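Phosphoribosylformylglycinamidine cyclo-ligase (Thermus thermophilus HB8, PDB 5AVM) probably catalyses the ATP-dependent ring closure of formylglycinamidine ribonucleotide to 5-aminoimidazole ribonucleotide, a step of de novo purine biosynthesis. Local coordinates at residues Gly80-Asn85 with Pro185-Tyr190; Asn89-Gln94 with Gly154-Val159; Phe101-Ala106 with Ala120-Ala125; Ala234-His239 with Ala309-Lys314; Gly268-Pro273 with Glu289-Phe294. All blocks are in the same frame, centred on the assembly; numbering follows the deposited sequence.

Contact 1 of 5, residues Gly80-Asn85 with Pro185-Tyr190. With SO4 (sulfate ion), chain L.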
# COMPACT_ATOMS: atom_id res chain seq x y z
N GLY B 80 11.67 -8.56 5.60
CA GLY B 80 11.99 -7.47 4.70
C GLY B 80 12.24 -7.99 3.29
O GLY B 80 11.89 -7.35 2.31
N PHE B 81 12.87 -9.15 3.19
CA PHE B 81 13.14 -9.71 1.87
C PHE B 81 11.88 -10.37 1.30
O PHE B 81 11.66 -10.34 0.09
CB PHE B 81 14.29 -10.72 1.94
CG PHE B 81 15.63 -10.09 2.23
CD1 PHE B 81 15.91 -9.57 3.50
CD2 PHE B 81 16.60 -10.00 1.24
CE1 PHE B 81 17.13 -8.96 3.76
CE2 PHE B 81 17.83 -9.39 1.49
CZ PHE B 81 18.10 -8.87 2.76
N ASP B 82 11.06 -10.95 2.18
CA ASP B 82 9.83 -11.59 1.73
C ASP B 82 8.97 -10.60 0.97
O ASP B 82 8.44 -10.93 -0.09
CB ASP B 82 9.05 -12.15 2.92
CG ASP B 82 9.63 -13.48 3.43
OD1 ASP B 82 9.78 -14.42 2.62
OD2 ASP B 82 9.92 -13.57 4.65
N LEU B 83 8.82 -9.39 1.50
CA LEU B 83 8.00 -8.37 0.86
C LEU B 83 8.62 -7.79 -0.41
O LEU B 83 8.00 -7.76 -1.47
CB LEU B 83 7.72 -7.23 1.84
CG LEU B 83 6.89 -6.07 1.29
CD1 LEU B 83 5.61 -6.61 0.66
CD2 LEU B 83 6.58 -5.11 2.42
N VAL B 84 9.86 -7.33 -0.29
CA VAL B 84 10.58 -6.74 -1.41
C VAL B 84 10.73 -7.72 -2.57
O VAL B 84 10.44 -7.38 -3.72
CB VAL B 84 11.96 -6.22 -0.95
CG1 VAL B 84 12.81 -5.82 -2.14
CG2 VAL B 84 11.77 -5.04 -0.02
N ASN B 85 11.18 -8.93 -2.27
CA ASN B 85 11.36 -9.95 -3.30
C ASN B 85 10.06 -10.37 -3.96
O ASN B 85 10.04 -10.67 -5.14
CB ASN B 85 12.06 -11.18 -2.71
CG ASN B 85 13.51 -10.91 -2.41
OD1 ASN B 85 13.98 -9.79 -2.58
ND2 ASN B 85 14.22 -11.94 -1.96
N PRO B 185 8.12 -22.12 0.84
CA PRO B 185 6.75 -21.63 0.69
C PRO B 185 6.66 -20.19 0.20
O PRO B 185 5.61 -19.75 -0.27
CB PRO B 185 6.17 -21.80 2.10
CG PRO B 185 7.02 -22.92 2.70
CD PRO B 185 8.39 -22.53 2.23
N HIS B 186 7.76 -19.46 0.28
CA HIS B 186 7.78 -18.06 -0.14
C HIS B 186 6.84 -17.26 0.75
O HIS B 186 7.03 -17.23 1.96
CB HIS B 186 7.38 -17.94 -1.61
CG HIS B 186 8.53 -18.12 -2.56
ND1 HIS B 186 8.42 -17.94 -3.92
CD2 HIS B 186 9.83 -18.41 -2.32
CE1 HIS B 186 9.60 -18.10 -4.48
NE2 HIS B 186 10.48 -18.39 -3.53
N THR B 187 5.81 -16.64 0.18
CA THR B 187 4.91 -15.84 0.99
C THR B 187 3.42 -16.06 0.78
O THR B 187 2.62 -15.11 0.83
CB THR B 187 5.21 -14.32 0.86
OG1 THR B 187 5.45 -13.99 -0.51
CG2 THR B 187 6.43 -13.95 1.68
N ASN B 188 3.02 -17.30 0.56
CA ASN B 188 1.62 -17.62 0.39
C ASN B 188 1.35 -19.00 0.98
O ASN B 188 2.18 -19.90 0.87
CB ASN B 188 1.22 -17.58 -1.09
CG ASN B 188 0.93 -16.16 -1.58
OD1 ASN B 188 -0.11 -15.58 -1.28
ND2 ASN B 188 1.87 -15.60 -2.34
N GLY B 189 0.19 -19.14 1.64
CA GLY B 189 -0.19 -20.41 2.23
C GLY B 189 0.30 -20.62 3.65
O GLY B 189 0.24 -21.73 4.18
N TYR B 190 0.79 -19.56 4.28
CA TYR B 190 1.27 -19.71 5.63
C TYR B 190 0.18 -19.84 6.67
O TYR B 190 0.46 -20.00 7.86
CB TYR B 190 2.21 -18.56 5.98
CG TYR B 190 3.60 -18.78 5.44
CD1 TYR B 190 3.87 -18.61 4.08
CD2 TYR B 190 4.64 -19.19 6.27
CE1 TYR B 190 5.15 -18.84 3.56
CE2 TYR B 190 5.91 -19.42 5.77
CZ TYR B 190 6.16 -19.24 4.42
OH TYR B 190 7.43 -19.45 3.93
S SO4 L . -1.25 -16.36 3.54
O1 SO4 L . -1.85 -16.85 4.79
O2 SO4 L . -1.50 -14.90 3.41
O3 SO4 L . 0.20 -16.61 3.55
O4 SO4 L . -1.86 -17.07 2.40
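Asp-82, on helix 79-92, meets Thr-187, in the loop that leads into helix 190-196. The packing is van der Waals contact of one methyl with the aspartate. Asp-82 CB lies 3.4 Å from Thr-187 CG2. Thr-187 CG2 is also 3.5 Å from Asp-82 OD1. Thr-187 CG2 stands anti to the carbonyl carbon. This turns the methyl to Asp-82, while the hydroxyl reaches His-86 farther along the same helix and His-221. The two segments share no hydrogen bond.

The polar ends find their partners elsewhere. Asp-82 OD1 accepts from the backbone N of His-221 and forms a salt bridge with Lys-66. Lys-66 also donates to His-186 O, which links the two segments indirectly. Thr-187 OG1 is hydrogen-bonded to the imidazoles of His-221 and His-86.

The anion lies on the far side of the loop. Gly-189 N donates to sulfate O4 at 3.0 Å, and Tyr-190 N donates to sulfate O3 at 3.1 Å with an N-H...O angle of 153°. Gly-189 holds the N-cap position of helix 190-196, at a positive phi of 88°. The positive end of that helix dipole probably adds to the pull on the sulfate. The sulfate probably comes from the crystallisation liquor. The arrangement is an anion site at a helix N-terminus, beside a buried junction between the N- and C-terminal AIR synthase domains.

Contact 2 of 5, residues Asn89-Gln94 with Gly154-Val159; sequences NDLLAQ and GTLVGV
Leu-91 of helix 79-92 packs on Leu-156 and Gly-158 of strand 150-161. This is helix-on-sheet packing within the N-terminal AIR synthase domain. Strand 150-161 is an inner strand of the mixed sheet, between strands 54-62 and 97-107, and the helix covers one face of it.

Leu-91 has the most surface buried by the contact. Its branch CD2 does most of the touching. Leu-91 CD2 lies 3.6 Å from Leu-156 CD2 and 3.7 Å from Leu-156 CG. On the other branch, Leu-91 CD1 rests 3.7 Å from Leu-156 O. Leu-91 chi1 is -124°, away from the usual staggered values, and at this angle both methyls face the strand.

Leu-156 is next. Its CG is anti to the backbone N (chi1 -178°), and its CD2 branch meets the leucine of the helix. Pro-98 and Phe-101 of strand 97-107 also touch Leu-156, so the two leucines belong to a wider apolar core. Val-157 turns its side chain to the other face of the sheet. There it packs on Val-157 of the second subunit.

Gly-158 contributes backbone alone. Leu-91 CD2 occupies the place where a side chain of this residue would begin. The nearest CA pair of the two segments is Leu-91 with Gly-158, 7.2 Å apart. The Leu-91 CD2 methyl sits directly on the glycine, 3.7 Å from Gly-158 CA.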
# COMPACT_ATOMS: atom_id res chain seq x y z
N ASN B 89 9.22 -9.66 -7.98
CA ASN B 89 8.74 -10.69 -8.90
C ASN B 89 7.44 -10.35 -9.59
O ASN B 89 7.27 -10.66 -10.77
CB ASN B 89 8.60 -12.04 -8.19
CG ASN B 89 9.94 -12.67 -7.84
OD1 ASN B 89 11.01 -12.14 -8.18
ND2 ASN B 89 9.90 -13.83 -7.17
N ASP B 90 6.50 -9.74 -8.88
CA ASP B 90 5.22 -9.37 -9.49
C ASP B 90 5.44 -8.38 -10.63
O ASP B 90 4.64 -8.29 -11.56
CB ASP B 90 4.28 -8.77 -8.44
CG ASP B 90 3.36 -9.80 -7.82
OD1 ASP B 90 3.60 -11.01 -8.01
OD2 ASP B 90 2.39 -9.41 -7.13
N LEU B 91 6.55 -7.65 -10.54
CA LEU B 91 6.92 -6.67 -11.55
C LEU B 91 7.67 -7.36 -12.69
O LEU B 91 7.44 -7.06 -13.86
CB LEU B 91 7.78 -5.56 -10.92
CG LEU B 91 7.27 -4.12 -11.08
CD1 LEU B 91 5.93 -3.94 -10.40
CD2 LEU B 91 8.28 -3.16 -10.49
N LEU B 92 8.56 -8.29 -12.35
CA LEU B 92 9.31 -9.03 -13.36
C LEU B 92 8.38 -9.80 -14.27
O LEU B 92 8.72 -10.10 -15.42
CB LEU B 92 10.30 -9.99 -12.71
CG LEU B 92 11.53 -9.36 -12.04
CD1 LEU B 92 12.31 -10.44 -11.31
CD2 LEU B 92 12.39 -8.67 -13.09
N ALA B 93 7.19 -10.14 -13.77
CA ALA B 93 6.20 -10.87 -14.55
C ALA B 93 5.64 -9.96 -15.64
O ALA B 93 5.18 -10.43 -16.68
CB ALA B 93 5.07 -11.33 -13.65
N GLN B 94 5.69 -8.65 -15.40
CA GLN B 94 5.20 -7.67 -16.37
C GLN B 94 6.29 -7.35 -17.41
O GLN B 94 5.99 -6.89 -18.51
CB GLN B 94 4.80 -6.38 -15.64
CG GLN B 94 3.69 -6.56 -14.62
CD GLN B 94 3.26 -5.25 -13.98
OE1 GLN B 94 2.99 -4.27 -14.68
NE2 GLN B 94 3.19 -5.23 -12.65
N GLY B 154 3.51 -3.15 1.05
CA GLY B 154 4.38 -2.20 0.40
C GLY B 154 4.02 -2.00 -1.06
O GLY B 154 3.04 -2.55 -1.55
N THR B 155 4.82 -1.20 -1.75
CA THR B 155 4.59 -0.94 -3.17
C THR B 155 5.91 -0.76 -3.90
O THR B 155 6.80 -0.07 -3.41
CB THR B 155 3.74 0.33 -3.36
OG1 THR B 155 2.42 0.08 -2.88
CG2 THR B 155 3.66 0.72 -4.84
N LEU B 156 6.04 -1.40 -5.06
CA LEU B 156 7.25 -1.30 -5.87
C LEU B 156 6.90 -0.70 -7.22
O LEU B 156 6.02 -1.20 -7.93
CB LEU B 156 7.88 -2.69 -6.09
CG LEU B 156 9.20 -2.71 -6.89
CD1 LEU B 156 10.34 -2.14 -6.05
CD2 LEU B 156 9.53 -4.14 -7.30
N VAL B 157 7.58 0.40 -7.57
CA VAL B 157 7.36 1.07 -8.85
C VAL B 157 8.50 0.66 -9.76
O VAL B 157 9.63 0.46 -9.32
CB VAL B 157 7.34 2.62 -8.68
CG1 VAL B 157 7.21 3.30 -10.04
CG2 VAL B 157 6.18 3.02 -7.77
N GLY B 158 8.21 0.51 -11.05
CA GLY B 158 9.23 0.10 -11.97
C GLY B 158 9.04 0.71 -13.33
O GLY B 158 8.27 1.65 -13.48
N VAL B 159 9.75 0.19 -14.33
CA VAL B 159 9.63 0.73 -15.67
C VAL B 159 9.87 -0.38 -16.69
O VAL B 159 10.62 -1.31 -16.43
CB VAL B 159 10.65 1.91 -15.87
CG1 VAL B 159 12.09 1.39 -15.76
CG2 VAL B 159 10.40 2.60 -17.20

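Contact 3 of 5, residues Phe101-Ala106 with Ala120-Ala125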
# COMPACT_ATOMS: atom_id res chain seq x y z
N PHE B 101 10.97 1.51 -3.85
CA PHE B 101 10.02 0.85 -2.96
C PHE B 101 9.64 1.75 -1.77
O PHE B 101 10.39 2.64 -1.39
CB PHE B 101 10.67 -0.45 -2.45
CG PHE B 101 9.86 -1.21 -1.43
CD1 PHE B 101 8.76 -1.98 -1.81
CD2 PHE B 101 10.20 -1.17 -0.08
CE1 PHE B 101 8.03 -2.70 -0.86
CE2 PHE B 101 9.47 -1.88 0.87
CZ PHE B 101 8.38 -2.65 0.47
N LEU B 102 8.45 1.53 -1.21
CA LEU B 102 8.00 2.25 -0.02
C LEU B 102 6.97 1.35 0.65
O LEU B 102 6.27 0.59 -0.04
CB LEU B 102 7.43 3.64 -0.36
CG LEU B 102 6.15 3.94 -1.13
CD1 LEU B 102 5.79 5.38 -0.87
CD2 LEU B 102 6.33 3.70 -2.63
N ASP B 103 6.86 1.41 1.97
CA ASP B 103 5.97 0.51 2.70
C ASP B 103 5.00 1.08 3.74
O ASP B 103 5.18 2.20 4.22
CB ASP B 103 6.81 -0.56 3.38
CG ASP B 103 7.97 0.04 4.17
OD1 ASP B 103 7.72 0.92 5.02
OD2 ASP B 103 9.13 -0.38 3.94
N TYR B 104 4.00 0.27 4.09
CA TYR B 104 2.99 0.64 5.07
C TYR B 104 2.85 -0.44 6.14
O TYR B 104 2.14 -1.42 5.94
CB TYR B 104 1.63 0.80 4.41
CG TYR B 104 0.62 1.52 5.27
CD1 TYR B 104 0.72 2.90 5.48
CD2 TYR B 104 -0.43 0.83 5.88
CE1 TYR B 104 -0.20 3.58 6.26
CE2 TYR B 104 -1.37 1.51 6.67
CZ TYR B 104 -1.24 2.89 6.85
OH TYR B 104 -2.16 3.58 7.62
N LEU B 105 3.51 -0.25 7.29
CA LEU B 105 3.45 -1.24 8.38
C LEU B 105 2.34 -0.92 9.39
O LEU B 105 2.26 0.21 9.87
CB LEU B 105 4.81 -1.32 9.09
CG LEU B 105 5.93 -2.11 8.41
CD1 LEU B 105 5.95 -1.85 6.91
CD2 LEU B 105 7.27 -1.73 9.03
N ALA B 106 1.50 -1.90 9.70
CA ALA B 106 0.41 -1.69 10.65
C ALA B 106 0.33 -2.84 11.67
O ALA B 106 0.41 -4.01 11.31
CB ALA B 106 -0.92 -1.57 9.91
N ALA B 120 14.80 -2.47 9.61
CA ALA B 120 16.17 -2.90 9.36
C ALA B 120 16.20 -3.86 8.18
O ALA B 120 17.05 -3.75 7.30
CB ALA B 120 16.73 -3.57 10.59
N SER B 121 15.26 -4.81 8.18
CA SER B 121 15.16 -5.84 7.15
C SER B 121 14.82 -5.29 5.76
O SER B 121 15.46 -5.65 4.77
CB SER B 121 14.10 -6.87 7.55
OG SER B 121 14.14 -8.00 6.69
N LEU B 122 13.83 -4.41 5.69
CA LEU B 122 13.42 -3.83 4.42
C LEU B 122 14.53 -3.01 3.79
O LEU B 122 14.69 -3.02 2.56
CB LEU B 122 12.17 -2.97 4.62
CG LEU B 122 10.92 -3.83 4.88
CD1 LEU B 122 9.93 -3.09 5.76
CD2 LEU B 122 10.31 -4.21 3.54
N ALA B 123 15.30 -2.31 4.61
CA ALA B 123 16.41 -1.51 4.11
C ALA B 123 17.49 -2.41 3.51
O ALA B 123 18.14 -2.05 2.52
CB ALA B 123 16.98 -0.66 5.23
N GLU B 124 17.68 -3.58 4.11
CA GLU B 124 18.68 -4.54 3.63
C GLU B 124 18.24 -5.21 2.34
O GLU B 124 19.06 -5.48 1.47
CB GLU B 124 18.94 -5.63 4.69
CG GLU B 124 19.47 -5.14 6.04
CD GLU B 124 19.84 -6.30 6.99
OE1 GLU B 124 20.70 -7.12 6.61
OE2 GLU B 124 19.27 -6.39 8.11
N ALA B 125 16.94 -5.48 2.21
CA ALA B 125 16.38 -6.13 1.02
C ALA B 125 16.42 -5.22 -0.19
O ALA B 125 16.70 -5.67 -1.31
CB ALA B 125 14.95 -6.56 1.29
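Leu-122 of helix 112-129 fits against Phe-101, Asp-103 and Leu-105, three alternate residues on one face of strand 97-107. Leu-122 is the one residue of 120-125 that touches the strand segment. The tight part lies at its two methyls. Leu-122 CD2 comes obliquely to the Phe-101 ring, 3.6 Å from Phe-101 CE2 and 3.9 Å from Phe-101 CZ. The two side chains cross at about a right angle. Leu-122 CD1 meets Asp-103 from the opposite direction, 3.4 Å from Asp-103 OD2. With chi1 50°, Asp-103 turns OD2 to the Leu-122 methyl.

Helix and strand belong to the beta-alpha-beta unit formed by strand 97-107, helix 112-129 and strand 137-140. Their axes run nearly antiparallel, at 161°, and come within 10.4 Å. The other face of the strand meets the second subunit, where Thr-60 of that subunit donates to Asp-103 O.

The packing is looser toward Leu-105, whose CD1 stays 4.3 Å from Leu-122 CD1. On the helix, Ala-125 packs on Phe-81 and Val-84 of helix 79-92, and Ser-121 OG bonds to Ser-77 O just before that helix. Ala-120 and Glu-124 lie on the solvent side of the helix.

Contact 4 of 5, residues Ala234-His239 with Ala309-Lys314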
# COMPACT_ATOMS: atom_id res chain seq x y z
N ALA B 234 20.97 -10.95 -22.68
CA ALA B 234 21.24 -11.95 -23.72
C ALA B 234 20.21 -11.92 -24.85
O ALA B 234 20.30 -12.71 -25.79
CB ALA B 234 21.31 -13.34 -23.09
N GLY B 235 19.23 -11.03 -24.74
CA GLY B 235 18.21 -10.92 -25.77
C GLY B 235 17.29 -12.11 -25.94
O GLY B 235 16.78 -12.35 -27.04
N VAL B 236 17.06 -12.85 -24.86
CA VAL B 236 16.20 -14.03 -24.89
C VAL B 236 14.73 -13.65 -25.05
O VAL B 236 14.21 -12.85 -24.27
CB VAL B 236 16.37 -14.87 -23.60
CG1 VAL B 236 15.53 -16.13 -23.67
CG2 VAL B 236 17.84 -15.23 -23.41
N GLU B 237 14.06 -14.23 -26.04
CA GLU B 237 12.65 -13.94 -26.30
C GLU B 237 11.73 -14.54 -25.24
O GLU B 237 11.61 -15.76 -25.12
CB GLU B 237 12.23 -14.49 -27.67
CG GLU B 237 10.77 -14.16 -28.05
CD GLU B 237 10.31 -14.82 -29.36
OE1 GLU B 237 9.20 -14.49 -29.82
OE2 GLU B 237 11.05 -15.66 -29.92
N LEU B 238 11.09 -13.67 -24.46
CA LEU B 238 10.15 -14.08 -23.43
C LEU B 238 8.77 -13.60 -23.85
O LEU B 238 8.63 -12.48 -24.32
CB LEU B 238 10.51 -13.45 -22.08
CG LEU B 238 11.65 -14.03 -21.24
CD1 LEU B 238 11.31 -15.46 -20.88
CD2 LEU B 238 12.96 -13.97 -22.00
N HIS B 239 7.75 -14.44 -23.69
CA HIS B 239 6.39 -14.06 -24.06
C HIS B 239 5.57 -13.60 -22.87
O HIS B 239 5.02 -12.50 -22.87
CB HIS B 239 5.67 -15.23 -24.73
CG HIS B 239 6.19 -15.55 -26.09
ND1 HIS B 239 5.60 -16.49 -26.91
CD2 HIS B 239 7.26 -15.07 -26.77
CE1 HIS B 239 6.28 -16.57 -28.04
NE2 HIS B 239 7.29 -15.72 -27.98
N ALA B 309 13.98 -21.14 -24.29
CA ALA B 309 14.17 -21.86 -23.04
C ALA B 309 15.59 -22.43 -23.02
O ALA B 309 16.33 -22.27 -22.05
CB ALA B 309 13.15 -22.98 -22.93
N GLU B 310 15.97 -23.07 -24.13
CA GLU B 310 17.30 -23.67 -24.28
C GLU B 310 18.40 -22.66 -23.98
O GLU B 310 19.26 -22.90 -23.15
CB GLU B 310 17.48 -24.22 -25.70
CG GLU B 310 17.24 -25.71 -25.86
CD GLU B 310 15.82 -26.13 -25.52
OE1 GLU B 310 14.88 -25.58 -26.13
OE2 GLU B 310 15.64 -27.00 -24.65
N GLU B 311 18.37 -21.53 -24.69
CA GLU B 311 19.36 -20.47 -24.51
C GLU B 311 19.34 -19.95 -23.07
O GLU B 311 20.36 -19.50 -22.54
CB GLU B 311 19.08 -19.33 -25.51
CG GLU B 311 19.89 -18.05 -25.28
CD GLU B 311 19.54 -16.94 -26.26
OE1 GLU B 311 18.34 -16.75 -26.56
OE2 GLU B 311 20.47 -16.24 -26.73
N ALA B 312 18.17 -20.02 -22.45
CA ALA B 312 17.99 -19.55 -21.08
C ALA B 312 18.57 -20.52 -20.05
O ALA B 312 19.28 -20.10 -19.14
CB ALA B 312 16.50 -19.33 -20.81
N LEU B 313 18.27 -21.81 -20.19
CA LEU B 313 18.79 -22.79 -19.24
C LEU B 313 20.32 -22.82 -19.19
O LEU B 313 20.91 -23.45 -18.30
CB LEU B 313 18.23 -24.17 -19.57
CG LEU B 313 16.71 -24.22 -19.43
CD1 LEU B 313 16.22 -25.61 -19.75
CD2 LEU B 313 16.32 -23.82 -18.01
N LYS B 314 20.95 -22.14 -20.14
CA LYS B 314 22.41 -22.08 -20.20
C LYS B 314 22.88 -20.84 -19.44
O LYS B 314 24.07 -20.71 -19.11
CB LYS B 314 22.87 -21.98 -21.65
CG LYS B 314 22.25 -23.01 -22.58
CD LYS B 314 22.59 -22.70 -24.04
CE LYS B 314 21.84 -23.62 -25.00
NZ LYS B 314 22.04 -23.23 -26.43
O HOH W 1 15.59 -16.27 -28.11
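Val-236 and Glu-311 lie side by side, pointing opposite ways. Their contact joins the loop before strand 240-243 to helix 306-313 within the C-terminal AIR synthase domain. The glutamate is extended beyond CG, with CG anti to its own backbone N (chi1 170°). This carries the carboxylate alongside the valine. Val-236 CG2 lies 3.5 Å from Glu-311 OE1 and 3.7 Å from Glu-311 CD. Val-236 CG1 faces Ala-312 CB more loosely, at 4.4 Å. Leu-231 of helix 225-233 packs on both Val-236 and Ala-312, so the three form one apolar cluster.

Gly-235 ends helix 225-233 in a Schellman motif. Val-236, the next residue, points toward helix 306-313. His-239 NE2 donates to Glu-237 OE1 at 2.9 Å. The acceptor lies near the ring plane, but the donor sits above the carboxylate plane, 67° out of it. His-239 ND1 is bonded to Asp-175.

No direct hydrogen bond joins the two segments. A water bridges them: it accepts from Glu-237 N at 3.3 Å and donates to Glu-311 OE1 at 3.2 Å. The contact thus combines apolar packing with one water bridge. Glu-311, probably ionised, keeps at least one water on OE1 while OE1 also lies against a valine methyl.

Contact 5 of 5, residues Gly268-Pro273 with Glu289-Phe294; sequences GSWPIP and EMYRVF
Tyr-291 of helix 287-293 reaches Trp-270 and Ile-272, which lie in the loop between strand 261-265 and helix 275-283 of the C-terminal AIR synthase domain. The helix segment opens with Glu-289, which takes no part in the contact. Glu-289 OE2 forms a salt bridge with Arg-292 NH2 at 3.6 Å, one turn on. The Arg-292 guanidinium also lays one face over Glu-289 CA.

Met-290 follows and packs on Ile-285 and Met-296. Its sulfur SD lies at the edge of the Phe-294 ring.

Tyr-291 carries the contact. Its CG is anti to the carbonyl carbon (chi1 -77°), and the ring puts its hydroxyl end at the loop. The rings of Tyr-291 and Trp-270 approach from opposite directions and meet edge to edge. Tyr-291 CE2 lies 4.0 Å from Trp-270 CZ2, near the indole plane. Tyr-291 OH is 3.8 Å from Trp-270 CZ2. Ile-272 comes in at about a right angle, with its CD1 methyl 3.8 Å from Tyr-291 OH.

Val-293 sets CG1 over the centre of one face of the Phe-294 ring. Phe-294 leaves the helix, its N bonded to Met-290 O at 2.8 Å, and packs on Leu-192 and Ile-193.

No hydrogen bond crosses between the segments. The indole NE1 bonds to Met-296 O instead, which anchors one edge of the indole. Toward the loop the phenol makes van der Waals contact, through ring carbon and oxygen alike.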
# COMPACT_ATOMS: atom_id res chain seq x y z
N GLY B 268 7.22 -33.94 -11.76
CA GLY B 268 8.59 -34.39 -11.56
C GLY B 268 9.62 -33.79 -12.50
O GLY B 268 10.76 -34.26 -12.54
N SER B 269 9.23 -32.77 -13.25
CA SER B 269 10.16 -32.12 -14.18
C SER B 269 10.93 -31.01 -13.49
O SER B 269 11.77 -30.34 -14.11
CB SER B 269 9.41 -31.57 -15.40
OG SER B 269 8.32 -30.75 -15.02
N TRP B 270 10.65 -30.82 -12.20
CA TRP B 270 11.32 -29.79 -11.42
C TRP B 270 11.44 -30.23 -9.96
O TRP B 270 10.64 -31.02 -9.46
CB TRP B 270 10.53 -28.47 -11.51
CG TRP B 270 9.34 -28.41 -10.59
CD1 TRP B 270 9.32 -27.94 -9.31
CD2 TRP B 270 8.01 -28.87 -10.87
NE1 TRP B 270 8.07 -28.09 -8.77
CE2 TRP B 270 7.24 -28.65 -9.71
CE3 TRP B 270 7.40 -29.45 -11.99
CZ2 TRP B 270 5.89 -28.99 -9.63
CZ3 TRP B 270 6.05 -29.79 -11.91
CH2 TRP B 270 5.31 -29.56 -10.73
N PRO B 271 12.46 -29.71 -9.25
CA PRO B 271 12.74 -30.01 -7.84
C PRO B 271 11.71 -29.38 -6.90
O PRO B 271 11.47 -28.17 -6.95
CB PRO B 271 14.13 -29.41 -7.63
CG PRO B 271 14.72 -29.39 -8.99
CD PRO B 271 13.57 -28.94 -9.83
N ILE B 272 11.12 -30.19 -6.04
CA ILE B 272 10.13 -29.70 -5.08
C ILE B 272 10.78 -29.58 -3.71
O ILE B 272 11.30 -30.56 -3.18
CB ILE B 272 8.93 -30.67 -4.99
CG1 ILE B 272 8.27 -30.80 -6.36
CG2 ILE B 272 7.93 -30.16 -3.96
CD1 ILE B 272 7.05 -31.71 -6.38
N PRO B 273 10.79 -28.37 -3.12
CA PRO B 273 11.40 -28.23 -1.79
C PRO B 273 10.87 -29.36 -0.91
O PRO B 273 9.71 -29.74 -1.02
CB PRO B 273 10.91 -26.85 -1.34
CG PRO B 273 10.91 -26.09 -2.61
CD PRO B 273 10.28 -27.06 -3.59
N GLU B 289 -5.00 -30.04 -3.15
CA GLU B 289 -4.98 -28.87 -2.29
C GLU B 289 -3.58 -28.29 -2.15
O GLU B 289 -3.42 -27.09 -1.93
CB GLU B 289 -5.54 -29.24 -0.92
CG GLU B 289 -5.13 -28.31 0.20
CD GLU B 289 -5.93 -28.57 1.45
OE1 GLU B 289 -6.16 -29.76 1.77
OE2 GLU B 289 -6.33 -27.59 2.12
N MET B 290 -2.56 -29.14 -2.27
CA MET B 290 -1.18 -28.68 -2.16
C MET B 290 -0.83 -27.71 -3.29
O MET B 290 -0.16 -26.70 -3.06
CB MET B 290 -0.21 -29.87 -2.20
CG MET B 290 -0.12 -30.65 -0.91
SD MET B 290 0.24 -29.61 0.51
CE MET B 290 2.02 -29.51 0.45
N TYR B 291 -1.29 -28.02 -4.50
CA TYR B 291 -1.02 -27.18 -5.66
C TYR B 291 -1.93 -25.96 -5.74
O TYR B 291 -1.71 -25.06 -6.54
CB TYR B 291 -1.14 -27.99 -6.95
CG TYR B 291 0.05 -28.88 -7.20
CD1 TYR B 291 0.24 -30.03 -6.45
CD2 TYR B 291 1.02 -28.53 -8.14
CE1 TYR B 291 1.38 -30.82 -6.62
CE2 TYR B 291 2.16 -29.31 -8.31
CZ TYR B 291 2.33 -30.45 -7.54
OH TYR B 291 3.47 -31.22 -7.68
N ARG B 292 -2.94 -25.95 -4.88
CA ARG B 292 -3.91 -24.87 -4.84
C ARG B 292 -3.49 -23.84 -3.80
O ARG B 292 -3.93 -22.69 -3.84
CB ARG B 292 -5.27 -25.45 -4.49
CG ARG B 292 -6.47 -24.62 -4.85
CD ARG B 292 -7.70 -25.33 -4.33
NE ARG B 292 -7.65 -25.43 -2.87
CZ ARG B 292 -8.04 -26.49 -2.18
NH1 ARG B 292 -8.51 -27.56 -2.80
NH2 ARG B 292 -7.94 -26.49 -0.85
N VAL B 293 -2.64 -24.26 -2.87
CA VAL B 293 -2.18 -23.39 -1.79
C VAL B 293 -0.69 -23.03 -1.89
O VAL B 293 -0.31 -21.88 -1.64
CB VAL B 293 -2.46 -24.05 -0.40
CG1 VAL B 293 -1.88 -23.20 0.72
CG2 VAL B 293 -3.95 -24.24 -0.19
N PHE B 294 0.14 -24.01 -2.25
CA PHE B 294 1.58 -23.80 -2.33
C PHE B 294 2.16 -23.76 -3.74
O PHE B 294 1.55 -24.26 -4.68
CB PHE B 294 2.29 -24.89 -1.53
CG PHE B 294 1.84 -24.99 -0.11
CD1 PHE B 294 2.02 -23.93 0.77
CD2 PHE B 294 1.22 -26.14 0.36
CE1 PHE B 294 1.59 -24.01 2.10
CE2 PHE B 294 0.79 -26.24 1.69
CZ PHE B 294 0.97 -25.17 2.55

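Overall arrangement
From the N terminus, helix 79-92 enters both contact 1 and contact 2. Contact 3 closes first, within the beta-alpha-beta unit. Contact 2 encloses it, joining the same helix to strand 150-161. Strands 97-107 and 150-161 are neighbours in one sheet, and contacts 2 and 3 both touch the second subunit. Contact 1 encloses both and ties the N-terminal domain to the loop before helix 190-196. Contact 4 opens later and joins the loop after helix 225-233 to helix 306-313. Contact 5, inside this span, joins the loop after strand 261-265 to helix 287-293. Contacts 1 and 5 touch where Gly-189 packs on Val-293 and Phe-294. The centres of contacts 3 and 4 are about 32 Å apart.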